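Local coordinates for putative gdp-fucose protein o-fucosyltransferase 1 (Caenorhabditis elegans, PDB 3ZY2) that belongs to the GDP-fucose protein O-fucosyltransferase family of the GT-B clan and holds guanosine-5'-diphosphate in a pocket of its fold, at residues T198-K203 with M315-A320; S186-L191 with S337-R342. All blocks are in the same frame, centred on the assembly; numbering follows the deposited sequence.

The two contacts show how helices beside one nucleotide pocket are tied to more distant parts of a GT-B fold. Their centres lie about 15 Å apart. Both segments of contact 1 fall between those of contact 2 along the chain: 186-191 comes first, then 198-203, 315-320 and 337-342. Helices 315-324 and 335-346, which come just before and just after strand 327-330 of the five-stranded parallel sheet, carry the later segments. They pack directly on each other, Leu319 CD2 lying 3.6 Å from Val340 CG2. The earlier segments belong to the connection from strand 168-171 of the six-stranded parallel sheet and to helix 195-208, so both contacts join helices beside the pocket to the chain leading from one sheet to the other.

Contact 1: T198-K203 with M315-A320; sequences TEQAKK and MYTSLA. With GDP (guanosine-5'-diphosphate), chain C.
In the half of this GT-B fold built on the five-stranded parallel sheet, helix 315-324 borders the guanosine-5'-diphosphate pocket on one side and packs against helix 195-208 on the other, where Thr317 and Ala320 meet Gln200 and Ala201. The segment axes approach to 8.7 Å and cross at -64°, a spacing that the small alanines at the interface allow. CB of Ala201 meets CB of Ala320 at 3.9 Å, methyl against methyl. Beside them Thr317 uses both branches. Its CG2, anti to the backbone N, reaches over to the backbone of helix 195-208, 3.8 Å from Ala201 N, and also touches CB of Gln200. Its OG1 lies 2.9 Å from Gln200 OE1, a weak hydrogen bond, and not a settled one, since the same proton has another acceptor within reach. The Gln200 chain, extended beyond CG, brings OE1 to the hydroxyl, the two side chains crossing at about a right angle. Trp193 also covers Ala320, and Ile321, the residue after Ala320, also touches Ala201. At the start of the helix Asp314 OD2 accepts a hydrogen bond from Thr317 N. Met315 CG lies between the backbone N and the carbonyl carbon (chi1 83°), which sends the chain to the ligand: Met315 CB is 3.6 Å from the guanine amino N2, and SD lies 3.6 Å from the ribose O3'.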
ATOM      1  N   THR A 198      -1.721  34.190  12.549  1.00 14.66           N
ATOM      2  CA  THR A 198      -2.506  35.242  11.934  1.00 15.57           C
ATOM      3  C   THR A 198      -1.928  36.614  12.292  1.00 15.84           C
ATOM      4  O   THR A 198      -1.726  37.466  11.421  1.00 15.30           O
ATOM      5  CB  THR A 198      -3.977  35.094  12.343  1.00 15.83           C
ATOM      6  OG1 THR A 198      -4.446  33.813  11.864  1.00 18.72           O
ATOM      7  CG2 THR A 198      -4.839  36.207  11.768  1.00 18.16           C
ATOM      8  N   GLU A 199      -1.630  36.814  13.566  1.00 15.12           N
ATOM      9  CA  GLU A 199      -1.092  38.079  14.015  1.00 15.92           C
ATOM     10  C   GLU A 199       0.276  38.351  13.417  1.00 15.08           C
ATOM     11  O   GLU A 199       0.595  39.496  13.059  1.00 15.90           O
ATOM     12  CB  GLU A 199      -1.064  38.105  15.551  1.00 16.74           C
ATOM     13  CG  GLU A 199      -2.461  38.280  16.185  1.00 22.28           C
ATOM     14  CD  GLU A 199      -3.306  39.358  15.499  1.00 25.38           C
ATOM     15  OE1 GLU A 199      -2.864  40.527  15.439  1.00 26.83           O
ATOM     16  OE2 GLU A 199      -4.412  39.034  15.003  1.00 30.83           O
ATOM     17  N   GLN A 200       1.105  37.317  13.301  1.00 15.17           N
ATOM     18  CA  GLN A 200       2.429  37.491  12.693  1.00 14.97           C
ATOM     19  C   GLN A 200       2.272  37.942  11.232  1.00 14.00           C
ATOM     20  O   GLN A 200       3.000  38.827  10.752  1.00 14.41           O
ATOM     21  CB  GLN A 200       3.240  36.195  12.745  1.00 14.86           C
ATOM     22  CG  GLN A 200       3.876  35.933  14.119  1.00 18.08           C
ATOM     23  CD  GLN A 200       4.422  34.536  14.277  1.00 21.96           C
ATOM     24  OE1 GLN A 200       4.419  33.725  13.345  1.00 26.60           O
ATOM     25  NE2 GLN A 200       4.873  34.233  15.494  1.00 25.94           N
ATOM     26  N   ALA A 201       1.298  37.355  10.544  1.00 12.91           N
ATOM     27  CA  ALA A 201       1.027  37.717   9.141  1.00 12.94           C
ATOM     28  C   ALA A 201       0.531  39.146   9.018  1.00 13.94           C
ATOM     29  O   ALA A 201       1.020  39.901   8.164  1.00 13.55           O
ATOM     30  CB  ALA A 201       0.013  36.748   8.533  1.00 12.80           C
ATOM     31  N   LYS A 202      -0.424  39.515   9.875  1.00 14.67           N
ATOM     32  CA  LYS A 202      -0.972  40.865   9.870  1.00 15.60           C
ATOM     33  C   LYS A 202       0.130  41.883  10.126  1.00 15.76           C
ATOM     34  O   LYS A 202       0.200  42.918   9.447  1.00 14.94           O
ATOM     35  CB  LYS A 202      -2.082  40.998  10.905  1.00 15.96           C
ATOM     36  CG  LYS A 202      -3.343  40.261  10.548  1.00 19.77           C
ATOM     37  CD  LYS A 202      -4.356  40.300  11.690  1.00 24.19           C
ATOM     38  CE  LYS A 202      -5.707  39.709  11.254  1.00 28.51           C
ATOM     39  NZ  LYS A 202      -6.768  39.797  12.306  1.00 32.30           N
ATOM     40  N   LYS A 203       1.016  41.596  11.081  1.00 15.60           N
ATOM     41  CA  LYS A 203       2.090  42.531  11.406  1.00 16.33           C
ATOM     42  C   LYS A 203       3.064  42.699  10.260  1.00 15.51           C
ATOM     43  O   LYS A 203       3.488  43.811   9.967  1.00 16.41           O
ATOM     44  CB  LYS A 203       2.850  42.118  12.669  1.00 17.03           C
ATOM     45  CG  LYS A 203       2.147  42.472  13.950  1.00 20.45           C
ATOM     46  CD  LYS A 203       3.116  42.266  15.114  1.00 20.95           C
ATOM     47  CE  LYS A 203       2.446  42.457  16.479  1.00 24.83           C
ATOM     48  NZ  LYS A 203       1.399  41.442  16.725  1.00 26.83           N
ATOM     49  N   MET A 315       7.508  28.971   7.118  1.00 15.17           N
ATOM     50  CA  MET A 315       6.592  28.469   6.104  1.00 14.10           C
ATOM     51  C   MET A 315       5.125  28.772   6.414  1.00 12.17           C
ATOM     52  O   MET A 315       4.345  29.008   5.489  1.00 13.17           O
ATOM     53  CB  MET A 315       6.810  26.986   5.789  1.00 14.37           C
ATOM     54  CG  MET A 315       6.130  26.014   6.754  1.00 16.86           C
ATOM     55  SD  MET A 315       6.479  24.268   6.352  1.00 20.97           S
ATOM     56  CE  MET A 315       7.929  24.124   7.330  1.00 20.17           C
ATOM     57  N   TYR A 316       4.734  28.727   7.694  1.00 11.08           N
ATOM     58  CA  TYR A 316       3.308  28.828   8.013  1.00 11.53           C
ATOM     59  C   TYR A 316       2.847  30.267   7.910  1.00 11.76           C
ATOM     60  O   TYR A 316       1.765  30.545   7.360  1.00 12.06           O
ATOM     61  CB  TYR A 316       3.002  28.227   9.390  1.00 11.64           C
ATOM     62  CG  TYR A 316       3.629  26.868   9.565  1.00 11.44           C
ATOM     63  CD1 TYR A 316       3.123  25.744   8.883  1.00 12.03           C
ATOM     64  CD2 TYR A 316       4.765  26.701  10.382  1.00 11.85           C
ATOM     65  CE1 TYR A 316       3.727  24.472   9.017  1.00 12.35           C
ATOM     66  CE2 TYR A 316       5.362  25.426  10.521  1.00 12.38           C
ATOM     67  CZ  TYR A 316       4.832  24.325   9.834  1.00 12.97           C
ATOM     68  OH  TYR A 316       5.378  23.046   9.932  1.00 14.60           O
ATOM     69  N   THR A 317       3.672  31.170   8.410  1.00 13.12           N
ATOM     70  CA  THR A 317       3.368  32.593   8.323  1.00 13.56           C
ATOM     71  C   THR A 317       3.388  33.004   6.851  1.00 12.33           C
ATOM     72  O   THR A 317       2.531  33.784   6.428  1.00 13.06           O
ATOM     73  CB  THR A 317       4.300  33.458   9.177  1.00 14.44           C
ATOM     74  OG1 THR A 317       4.200  33.022  10.549  1.00 17.53           O
ATOM     75  CG2 THR A 317       3.900  34.925   9.094  1.00 16.04           C
ATOM     76  N   SER A 318       4.274  32.411   6.052  1.00 12.11           N
ATOM     77  CA  SER A 318       4.253  32.683   4.595  1.00 11.68           C
ATOM     78  C   SER A 318       2.934  32.254   3.978  1.00 11.68           C
ATOM     79  O   SER A 318       2.360  32.994   3.186  1.00 11.42           O
ATOM     80  CB  SER A 318       5.417  32.027   3.848  1.00 13.48           C
ATOM     81  OG  SER A 318       6.632  32.707   4.140  1.00 16.14           O
ATOM     82  N   LEU A 319       2.466  31.048   4.300  1.00 10.34           N
ATOM     83  CA  LEU A 319       1.162  30.613   3.788  1.00 10.02           C
ATOM     84  C   LEU A 319       0.045  31.591   4.186  1.00 10.06           C
ATOM     85  O   LEU A 319      -0.843  31.931   3.371  1.00  9.93           O
ATOM     86  CB  LEU A 319       0.831  29.202   4.322  1.00 10.02           C
ATOM     87  CG  LEU A 319       1.672  28.078   3.685  1.00  9.55           C
ATOM     88  CD1 LEU A 319       1.517  26.836   4.526  1.00 10.24           C
ATOM     89  CD2 LEU A 319       1.234  27.787   2.245  1.00 12.54           C
ATOM     90  N   ALA A 320       0.059  32.011   5.451  1.00 10.44           N
ATOM     91  CA  ALA A 320      -0.962  32.917   5.952  1.00 10.95           C
ATOM     92  C   ALA A 320      -0.926  34.255   5.206  1.00 10.95           C
ATOM     93  O   ALA A 320      -1.976  34.781   4.820  1.00 11.02           O
ATOM     94  CB  ALA A 320      -0.785  33.118   7.459  1.00 12.03           C
TER
HETATM   95  PB  GDP C1381       5.344  20.483  -2.572  0.50 29.74           P
HETATM   96  O1B GDP C1381       5.614  21.923  -2.808  0.50 17.02           O
HETATM   97  O2B GDP C1381       4.047  19.663  -2.863  0.50 22.43           O
HETATM   98  O3B GDP C1381       6.640  19.605  -2.058  0.50 23.19           O
HETATM   99  O3A GDP C1381       4.994  21.024  -0.978  0.50 15.80           O
HETATM  100  PA  GDP C1381       5.234  20.134   0.471  0.50 25.82           P
HETATM  101  O1A GDP C1381       4.696  21.557   1.323  0.50 17.65           O
HETATM  102  O2A GDP C1381       4.725  18.923   0.670  0.50 10.46           O
HETATM  103  O5' GDP C1381       6.994  20.113   0.126  0.50 24.32           O
HETATM  104  C5' GDP C1381       7.137  21.384   0.305  0.50 20.91           C
HETATM  105  C4' GDP C1381       8.076  21.984   1.059  0.50 28.72           C
HETATM  106  O4' GDP C1381       9.273  22.631   0.892  0.50 28.48           O
HETATM  107  C3' GDP C1381       7.290  22.722   1.934  0.50 23.44           C
HETATM  108  O3' GDP C1381       6.585  22.227   3.442  0.50 21.22           O
HETATM  109  C2' GDP C1381       8.572  23.982   3.192  0.50 50.32           C
HETATM  110  O2' GDP C1381       9.046  23.077   4.087  0.50 20.56           O
HETATM  111  C1' GDP C1381       9.370  24.083   1.904  0.50 29.92           C
HETATM  112  N9  GDP C1381       8.837  25.041   1.233  0.50 25.66           N
HETATM  113  C8  GDP C1381       8.004  24.931  -0.388  0.50 26.93           C
HETATM  114  N7  GDP C1381       7.826  26.209  -0.273  0.50 30.98           N
HETATM  115  C5  GDP C1381       8.138  27.056   0.627  0.50 21.33           C
HETATM  116  C6  GDP C1381       8.129  28.700   1.190  0.50 26.25           C
HETATM  117  O6  GDP C1381       7.591  29.317   0.394  0.50 22.12           O
HETATM  118  N1  GDP C1381       8.634  28.677   2.141  0.50 22.09           N
HETATM  119  C2  GDP C1381       9.219  28.011   3.012  0.50 23.77           C
HETATM  120  N2  GDP C1381       9.646  28.212   3.891  0.50 19.79           N
HETATM  121  N3  GDP C1381       9.471  26.456   2.940  0.50 25.23           N
HETATM  122  C4  GDP C1381       8.871  26.106   1.675  0.50 22.66           C

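Contact 2: S186-L191 with S337-R342; sequences SIQKYL and SHIVKR
Gln188 and Arg342 make the polar part of this contact, a side-on grip in which two guanidinium nitrogens converge on one amide oxygen. Arg342 NE reaches Gln188 OE1 at 2.8 Å with an N-H...O angle of 153°, and Arg342 NH2 reaches the same oxygen at 2.9 Å, more bent at 141°. The oxygen sits in the guanidinium plane, and the amide is turned only 16° from that plane, so the two flat groups lie nearly coplanar. A bend at chi3 of Arg342 turns this NE edge to the glutamine. In this GT-B protein this pair of bonds joins helix 335-346, whose beginning lines the nucleotide pocket, to a 3-10 turn in the connection between strand 168-171 and helix 195-208. A charged partner comes from helix 20-37: Asp25 OD1 forms a salt bridge with Arg342 NH1, and together the two partners probably fix the rotation of the buried guanidinium. Van der Waals contact accompanies the grip. CB and CG of Gln188 each rest 3.6 Å from Arg342 CB, the side chains crossing at about a right angle. The bent glutamine then sets its polar NE2 against a methyl, Ile339 CG2, at 3.8 Å.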
ATOM      1  N   SER A 186     -12.918  22.059  -0.477  1.00 15.27           N
ATOM      2  CA  SER A 186     -13.643  23.038   0.322  1.00 15.23           C
ATOM      3  C   SER A 186     -13.472  22.886   1.828  1.00 15.36           C
ATOM      4  O   SER A 186     -13.730  23.822   2.569  1.00 16.52           O
ATOM      5  CB  SER A 186     -15.132  23.024  -0.060  1.00 16.77           C
ATOM      6  OG  SER A 186     -15.694  21.779   0.286  1.00 18.99           O
ATOM      7  N   ILE A 187     -12.996  21.721   2.288  1.00 14.54           N
ATOM      8  CA  ILE A 187     -12.745  21.527   3.711  1.00 14.88           C
ATOM      9  C   ILE A 187     -11.645  22.477   4.225  1.00 13.93           C
ATOM     10  O   ILE A 187     -11.588  22.753   5.420  1.00 14.72           O
ATOM     11  CB  ILE A 187     -12.476  20.019   4.014  1.00 14.41           C
ATOM     12  CG1 ILE A 187     -13.720  19.226   3.614  1.00 15.09           C
ATOM     13  CG2 ILE A 187     -12.123  19.765   5.513  1.00 16.07           C
ATOM     14  CD1 ILE A 187     -13.549  17.707   3.739  1.00 15.71           C
ATOM     15  N   GLN A 188     -10.811  23.015   3.324  1.00 13.29           N
ATOM     16  CA  GLN A 188      -9.807  23.992   3.729  1.00 13.49           C
ATOM     17  C   GLN A 188     -10.437  25.207   4.435  1.00 13.51           C
ATOM     18  O   GLN A 188      -9.781  25.879   5.229  1.00 13.00           O
ATOM     19  CB  GLN A 188      -8.997  24.430   2.512  1.00 13.73           C
ATOM     20  CG  GLN A 188      -7.727  25.243   2.856  1.00 15.43           C
ATOM     21  CD  GLN A 188      -6.504  24.384   3.177  1.00 15.60           C
ATOM     22  OE1 GLN A 188      -6.191  23.424   2.468  1.00 14.74           O
ATOM     23  NE2 GLN A 188      -5.783  24.742   4.243  1.00 16.55           N
ATOM     24  N   LYS A 189     -11.733  25.443   4.182  1.00 13.39           N
ATOM     25  CA  LYS A 189     -12.480  26.516   4.880  1.00 15.35           C
ATOM     26  C   LYS A 189     -12.313  26.407   6.413  1.00 15.97           C
ATOM     27  O   LYS A 189     -12.264  27.412   7.138  1.00 16.55           O
ATOM     28  CB  LYS A 189     -13.967  26.447   4.486  1.00 16.45           C
ATOM     29  CG  LYS A 189     -14.864  27.351   5.287  1.00 20.89           C
ATOM     30  CD  LYS A 189     -16.304  27.205   4.821  1.00 25.75           C
ATOM     31  CE  LYS A 189     -17.285  27.458   5.957  1.00 33.18           C
ATOM     32  NZ  LYS A 189     -17.188  28.836   6.521  1.00 36.51           N
ATOM     33  N   TYR A 190     -12.178  25.164   6.882  1.00 15.31           N
ATOM     34  CA  TYR A 190     -12.172  24.858   8.306  1.00 15.59           C
ATOM     35  C   TYR A 190     -10.781  24.762   8.887  1.00 14.32           C
ATOM     36  O   TYR A 190     -10.636  24.440  10.063  1.00 15.28           O
ATOM     37  CB  TYR A 190     -12.963  23.569   8.584  1.00 15.78           C
ATOM     38  CG  TYR A 190     -14.373  23.651   8.073  1.00 17.23           C
ATOM     39  CD1 TYR A 190     -15.327  24.342   8.785  1.00 20.39           C
ATOM     40  CD2 TYR A 190     -14.725  23.065   6.868  1.00 18.66           C
ATOM     41  CE1 TYR A 190     -16.637  24.443   8.321  1.00 21.54           C
ATOM     42  CE2 TYR A 190     -16.028  23.140   6.397  1.00 20.18           C
ATOM     43  CZ  TYR A 190     -16.964  23.841   7.132  1.00 22.72           C
ATOM     44  OH  TYR A 190     -18.256  23.925   6.669  1.00 27.19           O
ATOM     45  N   LEU A 191      -9.777  25.072   8.076  1.00 13.16           N
ATOM     46  CA  LEU A 191      -8.388  25.187   8.588  1.00 12.73           C
ATOM     47  C   LEU A 191      -8.028  26.663   8.632  1.00 13.32           C
ATOM     48  O   LEU A 191      -7.682  27.268   7.613  1.00 14.22           O
ATOM     49  CB  LEU A 191      -7.394  24.400   7.726  1.00 13.55           C
ATOM     50  CG  LEU A 191      -7.673  22.892   7.590  1.00 14.53           C
ATOM     51  CD1 LEU A 191      -6.545  22.197   6.877  1.00 13.54           C
ATOM     52  CD2 LEU A 191      -7.966  22.179   8.900  1.00 18.30           C
ATOM     53  N   SER A 337       1.560  25.577  -2.603  1.00 10.22           N
ATOM     54  CA  SER A 337       0.698  26.561  -3.277  1.00 10.64           C
ATOM     55  C   SER A 337      -0.770  26.167  -3.172  1.00 10.72           C
ATOM     56  O   SER A 337      -1.635  27.045  -3.070  1.00 10.24           O
ATOM     57  CB  SER A 337       1.068  26.738  -4.760  1.00 11.25           C
ATOM     58  OG  SER A 337       2.091  27.725  -4.953  1.00 11.98           O
ATOM     59  N   HIS A 338      -1.051  24.854  -3.179  1.00 10.91           N
ATOM     60  CA  HIS A 338      -2.462  24.397  -3.217  1.00 10.90           C
ATOM     61  C   HIS A 338      -3.169  24.756  -1.910  1.00 11.03           C
ATOM     62  O   HIS A 338      -4.351  25.107  -1.917  1.00 11.06           O
ATOM     63  CB  HIS A 338      -2.533  22.889  -3.516  1.00 11.44           C
ATOM     64  CG  HIS A 338      -3.867  22.381  -4.005  1.00 11.33           C
ATOM     65  ND1 HIS A 338      -4.982  23.154  -4.278  1.00 15.69           N
ATOM     66  CD2 HIS A 338      -4.221  21.106  -4.291  1.00  9.69           C
ATOM     67  CE1 HIS A 338      -5.963  22.366  -4.704  1.00 11.70           C
ATOM     68  NE2 HIS A 338      -5.528  21.122  -4.705  1.00 16.06           N
ATOM     69  N   ILE A 339      -2.431  24.730  -0.798  1.00  9.96           N
ATOM     70  CA  ILE A 339      -2.978  25.216   0.476  1.00  9.83           C
ATOM     71  C   ILE A 339      -3.495  26.653   0.304  1.00 10.72           C
ATOM     72  O   ILE A 339      -4.623  26.971   0.695  1.00 11.77           O
ATOM     73  CB  ILE A 339      -1.902  25.212   1.592  1.00  9.90           C
ATOM     74  CG1 ILE A 339      -1.578  23.774   2.005  1.00 10.32           C
ATOM     75  CG2 ILE A 339      -2.458  26.007   2.800  1.00 10.55           C
ATOM     76  CD1 ILE A 339      -0.360  23.681   2.915  1.00 11.37           C
ATOM     77  N   VAL A 340      -2.676  27.506  -0.302  1.00 10.56           N
ATOM     78  CA  VAL A 340      -3.046  28.914  -0.464  1.00 10.48           C
ATOM     79  C   VAL A 340      -4.264  29.036  -1.385  1.00 10.71           C
ATOM     80  O   VAL A 340      -5.195  29.779  -1.079  1.00 11.42           O
ATOM     81  CB  VAL A 340      -1.918  29.759  -1.063  1.00 10.75           C
ATOM     82  CG1 VAL A 340      -2.343  31.229  -1.110  1.00 11.65           C
ATOM     83  CG2 VAL A 340      -0.638  29.632  -0.259  1.00 10.46           C
ATOM     84  N   LYS A 341      -4.235  28.339  -2.519  1.00 10.19           N
ATOM     85  CA  LYS A 341      -5.347  28.383  -3.478  1.00 10.67           C
ATOM     86  C   LYS A 341      -6.663  27.998  -2.801  1.00 11.53           C
ATOM     87  O   LYS A 341      -7.663  28.723  -2.944  1.00 12.15           O
ATOM     88  CB  LYS A 341      -5.066  27.433  -4.659  1.00 10.88           C
ATOM     89  CG  LYS A 341      -6.186  27.367  -5.694  1.00 13.28           C
ATOM     90  CD  LYS A 341      -6.470  28.764  -6.262  1.00 15.58           C
ATOM     91  CE  LYS A 341      -7.238  28.737  -7.587  1.00 17.17           C
ATOM     92  NZ  LYS A 341      -8.535  27.977  -7.519  1.00 17.33           N
ATOM     93  N   ARG A 342      -6.671  26.895  -2.049  1.00 11.78           N
ATOM     94  CA  ARG A 342      -7.891  26.459  -1.355  1.00 11.64           C
ATOM     95  C   ARG A 342      -8.358  27.437  -0.276  1.00 11.96           C
ATOM     96  O   ARG A 342      -9.573  27.648  -0.095  1.00 11.86           O
ATOM     97  CB  ARG A 342      -7.691  25.070  -0.737  1.00 11.88           C
ATOM     98  CG  ARG A 342      -7.485  23.988  -1.787  1.00 11.49           C
ATOM     99  CD  ARG A 342      -7.465  22.586  -1.168  1.00 10.99           C
ATOM    100  NE  ARG A 342      -6.457  22.458  -0.115  1.00 10.45           N
ATOM    101  CZ  ARG A 342      -5.375  21.691  -0.203  1.00 11.65           C
ATOM    102  NH1 ARG A 342      -5.124  20.985  -1.301  1.00 13.03           N
ATOM    103  NH2 ARG A 342      -4.558  21.612   0.837  1.00 12.07           N
TER